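MEM-A1 (Soil metagenome, PDB 6E0S) probably hydrolyses beta-lactam antibiotics, as a zinc-bearing metallo-beta-lactamase of subclass B3 recovered from soil. Local coordinates at residues Ile70-His73 and Ile74-Leu77; Gly241-Trp244 and Arg245-Ala248; Arg265-Ala268 and Glu269-Gly272. One frame throughout, in Å; residues are numbered along the deposited sequence.

How the contacts relate
All three contacts are local, between neighbouring turns of one helix, and each is partly buried; what differs is the work left to the side chains. Contact 1 belongs to helix 66-76 of the beta-alpha-beta unit in the seven-stranded sheet, its centre about 31 Å from that of contact 3, and pairs apolar I70 with I74. Contact 2 spans the short helix 243-247 and the residues leading into it: the R246 guanidinium takes a backbone carbonyl, R245 pairs with a carboxylate and a phosphate takes backbone N-H groups. Contact 3, on helix 263-285, lays an arginine over a helix turn beside a tyrosine ring and a water bridge; it touches contact 2 where R270 and Y267 pack on G241. Contact 1 touches neither.

Contact 1 (Ile70-His73 and Ile74-Leu77); sequences IAQH and IRQL
Successive turns of one alpha-helix are joined here by four i to i+4 backbone hydrogen bonds, I70 to I74, A71 to R75, Q72 to Q76 and H73 to L77, the first at 2.9 Å from I74 N to I70 O and the last at 3.2 Å from L77 N to H73 O. On the buried flank, I70 and I74 meet one turn apart, CG2 of I70 lying 3.8 Å from CD1 of I74. The I70 branch that makes this contact is the one anti to its own backbone nitrogen. L103 of helix 100-107 also packs on I70. R75 leans back along the helix because its CG lies beside the backbone nitrogen and anti to the carbonyl carbon (chi1 -59°), and the extended chain from CG to NE gives it the reach: one guanidinium face is turned to the A71 backbone, NH2 lies 4.0 Å from A71 CB, and NH1 comes within 3.8 Å of Q72 CG at the edge. H73 and Q76 run side by side in the same direction, their planes 56° apart, with Q76 OE1 at the edge of the imidazole, 3.9 Å from CD2. Their polar ends are anchored elsewhere, H73 ND1 on V40 O and Q76 NE2 on E29 OE2. The arrangement is that of an amphipathic crossover helix, here the one linking parallel strands 56-59 and 84-88 in the beta-alpha-beta unit of a metallo-beta-lactamase fold.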
# COMPACT_ATOMS: atom_id res chain seq x y z
N ILE A 70 2.04 -7.74 -12.68
CA ILE A 70 3.08 -6.94 -12.02
C ILE A 70 4.45 -7.46 -12.43
O ILE A 70 5.37 -6.68 -12.74
CB ILE A 70 2.91 -6.96 -10.48
CG1 ILE A 70 1.64 -6.17 -10.08
CG2 ILE A 70 4.19 -6.40 -9.75
CD1 ILE A 70 1.10 -6.52 -8.68
N ALA A 71 4.60 -8.78 -12.48
CA ALA A 71 5.86 -9.35 -12.93
C ALA A 71 6.16 -8.92 -14.36
O ALA A 71 7.28 -8.49 -14.69
CB ALA A 71 5.80 -10.88 -12.82
N GLN A 72 5.17 -9.05 -15.24
CA GLN A 72 5.38 -8.65 -16.62
C GLN A 72 5.72 -7.16 -16.72
O GLN A 72 6.58 -6.78 -17.51
CB GLN A 72 4.16 -9.03 -17.45
CG GLN A 72 4.12 -10.53 -17.69
CD GLN A 72 2.72 -11.12 -17.63
OE1 GLN A 72 1.73 -10.40 -17.69
NE2 GLN A 72 2.65 -12.45 -17.52
N HIS A 73 5.09 -6.33 -15.89
CA HIS A 73 5.39 -4.90 -15.89
C HIS A 73 6.83 -4.64 -15.48
O HIS A 73 7.53 -3.81 -16.08
CB HIS A 73 4.42 -4.18 -14.94
CG HIS A 73 3.02 -4.11 -15.47
ND1 HIS A 73 1.93 -3.89 -14.65
CD2 HIS A 73 2.53 -4.28 -16.72
CE1 HIS A 73 0.83 -3.90 -15.38
NE2 HIS A 73 1.16 -4.15 -16.63
N ILE A 74 7.29 -5.32 -14.42
CA ILE A 74 8.68 -5.21 -13.99
C ILE A 74 9.63 -5.58 -15.13
O ILE A 74 10.55 -4.82 -15.46
CB ILE A 74 8.91 -6.07 -12.72
CG1 ILE A 74 8.14 -5.45 -11.55
CG2 ILE A 74 10.42 -6.17 -12.36
CD1 ILE A 74 7.98 -6.44 -10.31
N ARG A 75 9.39 -6.73 -15.79
CA ARG A 75 10.27 -7.17 -16.87
C ARG A 75 10.20 -6.22 -18.06
O ARG A 75 11.21 -5.91 -18.71
CB ARG A 75 9.89 -8.58 -17.34
CG ARG A 75 9.95 -9.68 -16.30
CD ARG A 75 9.74 -11.06 -16.94
NE ARG A 75 9.48 -12.07 -15.93
CZ ARG A 75 8.28 -12.58 -15.65
NH1 ARG A 75 7.21 -12.21 -16.36
NH2 ARG A 75 8.17 -13.50 -14.69
N GLN A 76 8.99 -5.74 -18.36
CA GLN A 76 8.80 -4.87 -19.51
C GLN A 76 9.66 -3.62 -19.38
O GLN A 76 10.21 -3.13 -20.37
CB GLN A 76 7.32 -4.52 -19.62
CG GLN A 76 6.94 -3.55 -20.67
CD GLN A 76 5.43 -3.29 -20.65
OE1 GLN A 76 4.68 -3.95 -19.91
NE2 GLN A 76 4.98 -2.36 -21.46
N LEU A 77 9.80 -3.11 -18.15
CA LEU A 77 10.61 -1.92 -17.92
C LEU A 77 12.11 -2.20 -17.99
O LEU A 77 12.90 -1.25 -17.91
CB LEU A 77 10.28 -1.31 -16.55
CG LEU A 77 8.90 -0.68 -16.36
CD1 LEU A 77 8.66 -0.39 -14.87
CD2 LEU A 77 8.75 0.61 -17.17

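Contact 2 (Gly241-Trp244 and Arg245-Ala248). With PO4 (phosphate ion), chain D.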
# COMPACT_ATOMS: atom_id res chain seq x y z
N GLY A 241 -6.22 8.23 -4.45
CA GLY A 241 -5.32 9.37 -4.28
C GLY A 241 -5.10 10.13 -5.58
O GLY A 241 -4.07 10.80 -5.76
N ASP A 242 -6.07 10.03 -6.50
CA ASP A 242 -6.10 10.80 -7.74
C ASP A 242 -4.88 10.53 -8.62
O ASP A 242 -4.41 11.45 -9.31
CB ASP A 242 -6.19 12.31 -7.48
CG ASP A 242 -7.52 12.76 -6.89
OD1 ASP A 242 -8.53 12.03 -6.94
OD2 ASP A 242 -7.54 13.89 -6.36
N LEU A 243 -4.34 9.32 -8.58
CA LEU A 243 -3.14 9.04 -9.37
C LEU A 243 -3.39 9.24 -10.86
O LEU A 243 -2.52 9.78 -11.57
CB LEU A 243 -2.65 7.62 -9.11
CG LEU A 243 -1.32 7.30 -9.79
CD1 LEU A 243 -0.18 8.24 -9.32
CD2 LEU A 243 -0.98 5.82 -9.49
N TRP A 244 -4.55 8.83 -11.36
CA TRP A 244 -4.76 8.91 -12.81
C TRP A 244 -4.99 10.35 -13.25
O TRP A 244 -4.57 10.73 -14.35
CB TRP A 244 -5.91 7.99 -13.23
CG TRP A 244 -5.69 6.59 -12.73
CD1 TRP A 244 -6.55 5.82 -11.98
CD2 TRP A 244 -4.51 5.79 -12.93
NE1 TRP A 244 -5.97 4.60 -11.70
CE2 TRP A 244 -4.72 4.56 -12.27
CE3 TRP A 244 -3.30 6.00 -13.61
CZ2 TRP A 244 -3.75 3.54 -12.25
CZ3 TRP A 244 -2.34 5.00 -13.60
CH2 TRP A 244 -2.57 3.78 -12.93
N ARG A 245 -5.61 11.17 -12.41
CA ARG A 245 -5.71 12.59 -12.75
C ARG A 245 -4.33 13.22 -12.88
O ARG A 245 -4.08 13.99 -13.82
CB ARG A 245 -6.55 13.34 -11.71
CG ARG A 245 -6.57 14.83 -11.97
CD ARG A 245 -7.37 15.63 -10.95
NE ARG A 245 -6.90 15.47 -9.57
CZ ARG A 245 -5.77 15.98 -9.07
NH1 ARG A 245 -4.93 16.68 -9.82
NH2 ARG A 245 -5.46 15.77 -7.79
N ARG A 246 -3.41 12.89 -11.98
CA ARG A 246 -2.07 13.47 -12.05
C ARG A 246 -1.28 12.87 -13.21
O ARG A 246 -0.59 13.59 -13.93
CB ARG A 246 -1.33 13.25 -10.73
CG ARG A 246 -1.87 14.06 -9.57
CD ARG A 246 -0.96 13.91 -8.32
NE ARG A 246 -1.44 12.82 -7.48
CZ ARG A 246 -0.71 11.78 -7.08
NH1 ARG A 246 0.59 11.68 -7.40
NH2 ARG A 246 -1.30 10.84 -6.35
N GLN A 247 -1.34 11.53 -13.37
CA GLN A 247 -0.57 10.89 -14.43
C GLN A 247 -1.00 11.37 -15.80
O GLN A 247 -0.20 11.35 -16.75
CB GLN A 247 -0.73 9.37 -14.37
CG GLN A 247 0.26 8.56 -15.25
CD GLN A 247 -0.23 8.31 -16.66
OE1 GLN A 247 -1.43 8.19 -16.92
NE2 GLN A 247 0.71 8.27 -17.59
N ALA A 248 -2.26 11.79 -15.92
CA ALA A 248 -2.82 12.31 -17.16
C ALA A 248 -2.14 13.58 -17.63
O ALA A 248 -2.41 14.00 -18.76
CB ALA A 248 -4.32 12.56 -16.96
P PO4 D . -8.59 9.38 -10.67
O1 PO4 D . -9.27 10.11 -9.52
O2 PO4 D . -7.10 9.53 -10.56
O3 PO4 D . -8.98 7.91 -10.59
O4 PO4 D . -9.05 9.98 -11.99
O HOH W 1 -3.70 8.93 -16.26
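G241 and R246 meet at the N-terminal end of the short helix 243-247, where D242 holds the N-cap position without a side-chain capping bond. The carbonyl of G241 is taken by R246 NH2 at 2.8 Å, nearly straight at 171° and in the guanidinium plane. A bend in the R246 chain at chi3 (-92°) turns that group back toward the helix start; in the conformer described, R246 donates to three carbonyls, the others being L233 O through NH2 and F258 O through NH1. R245 forms a salt bridge from NH2 to D242 OD2 at 3.1 Å; the donor comes on the anti side, somewhat out of the carboxylate plane, and the two planes are 76° apart. Backbone bonds run from R246 N to D242 O, from Q247 N to L243 O and from A248 N to W244 O, and a water donates to W244 O at 2.8 Å. Q247 NE2 is held by Q250 OE1. A phosphate, probably from the crystallisation liquor, accepts through O2 from R245 N at 2.9 Å and, weakly, from W244 N. The W244 ring makes a cation-pi contact with R43, and phosphate O3 lies at its edge, near the ring plane, 3.5 Å from W244 CD1.

Contact 3 (Arg265-Ala268 and Glu269-Gly272); sequences RQYA and ERAG
The guanidinium of R270 lies with one face over the backbone of the preceding turn, where Q266 O sits 3.5 Å and Y267 CA 3.4 Å from its plane, both offset toward the rim. At its edge, in the plane, is a water that accepts from R270 NH1 at 2.6 Å and donates to Q266 OE1 at 2.9 Å, bridging two side chains whose polar ends do not meet directly. The second nitrogen, NH2, lies near the plane of the Y267 ring at its edge, 4.0 Å from CD2, and the two planes are 79° apart. A turn of chi3 to -64° folds the R270 chain back onto its own helix, and NH2 is then fixed by a hydrogen bond to A240 O. NH1 has in addition a long, weak ion pair with D242. The Y267 ring leaves the helix in another direction, its CG anti to the backbone nitrogen (chi1 177°), and its hydroxyl is hydrogen-bonded to D193 O. On the exposed flank R265 and E269 meet through aliphatic carbon: E269 OE2 is 3.5 Å from R265 CG, whereas the charged ends stay apart and form no salt bridge. Beneath the side chains the backbone keeps regular i to i+4 hydrogen bonds from E269, R270, A271 and G272 to R265, Q266, Y267 and A268. A268 touches I222 and A226 of helix 214-226, and A271 touches I222. Helix-on-helix packing of this kind, with Y267 touching L233 and S235 of strand 232-235, belongs to the layered alpha-beta/beta-alpha architecture of the metallo-beta-lactamase fold.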
# COMPACT_ATOMS: atom_id res chain seq x y z
N ARG A 265 -2.82 15.26 2.43
CA ARG A 265 -3.83 15.88 3.28
C ARG A 265 -5.22 15.73 2.68
O ARG A 265 -6.19 15.45 3.40
CB ARG A 265 -3.47 17.36 3.52
CG ARG A 265 -4.50 18.14 4.32
CD ARG A 265 -3.95 19.53 4.75
NE ARG A 265 -2.48 19.59 4.72
CZ ARG A 265 -1.67 19.27 5.74
NH1 ARG A 265 -2.17 18.86 6.90
NH2 ARG A 265 -0.35 19.37 5.59
N GLN A 266 -5.34 15.85 1.35
CA GLN A 266 -6.65 15.66 0.73
C GLN A 266 -7.13 14.22 0.87
O GLN A 266 -8.33 13.97 1.10
CB GLN A 266 -6.60 16.06 -0.75
CG GLN A 266 -6.49 17.58 -0.92
CD GLN A 266 -6.01 18.00 -2.29
OE1 GLN A 266 -5.66 17.17 -3.12
NE2 GLN A 266 -5.95 19.31 -2.51
N TYR A 267 -6.22 13.27 0.68
CA TYR A 267 -6.54 11.85 0.85
C TYR A 267 -6.99 11.56 2.28
O TYR A 267 -7.94 10.80 2.52
CB TYR A 267 -5.29 11.04 0.49
CG TYR A 267 -5.35 9.56 0.64
CD1 TYR A 267 -4.79 8.92 1.75
CD2 TYR A 267 -5.94 8.77 -0.35
CE1 TYR A 267 -4.79 7.55 1.88
CE2 TYR A 267 -5.96 7.38 -0.22
CZ TYR A 267 -5.40 6.78 0.90
OH TYR A 267 -5.40 5.40 1.02
N ALA A 268 -6.29 12.15 3.25
CA ALA A 268 -6.66 11.93 4.64
C ALA A 268 -7.99 12.58 4.96
O ALA A 268 -8.82 11.97 5.65
CB ALA A 268 -5.56 12.44 5.57
N GLU A 269 -8.25 13.78 4.42
CA GLU A 269 -9.53 14.42 4.68
C GLU A 269 -10.67 13.60 4.10
O GLU A 269 -11.74 13.49 4.71
CB GLU A 269 -9.56 15.83 4.10
CG GLU A 269 -8.83 16.82 4.96
CD GLU A 269 -8.94 18.24 4.45
OE1 GLU A 269 -10.07 18.64 4.05
OE2 GLU A 269 -7.90 18.94 4.44
N ARG A 270 -10.46 13.01 2.92
CA ARG A 270 -11.52 12.20 2.33
C ARG A 270 -11.80 10.98 3.21
O ARG A 270 -12.96 10.61 3.41
CB ARG A 270 -11.13 11.80 0.92
CG ARG A 270 -11.17 12.97 -0.04
CD ARG A 270 -11.01 12.52 -1.49
NE ARG A 270 -9.71 11.90 -1.75
CZ ARG A 270 -8.64 12.52 -2.26
NH1 ARG A 270 -8.70 13.82 -2.56
NH2 ARG A 270 -7.52 11.83 -2.47
N ALA A 271 -10.75 10.37 3.74
CA ALA A 271 -10.93 9.25 4.66
C ALA A 271 -11.66 9.69 5.92
O ALA A 271 -12.48 8.94 6.46
CB ALA A 271 -9.56 8.66 5.01
N GLY A 272 -11.36 10.88 6.43
CA GLY A 272 -12.07 11.37 7.60
C GLY A 272 -13.56 11.52 7.34
O GLY A 272 -14.39 11.22 8.20
O HOH W 2 -6.83 14.75 -4.15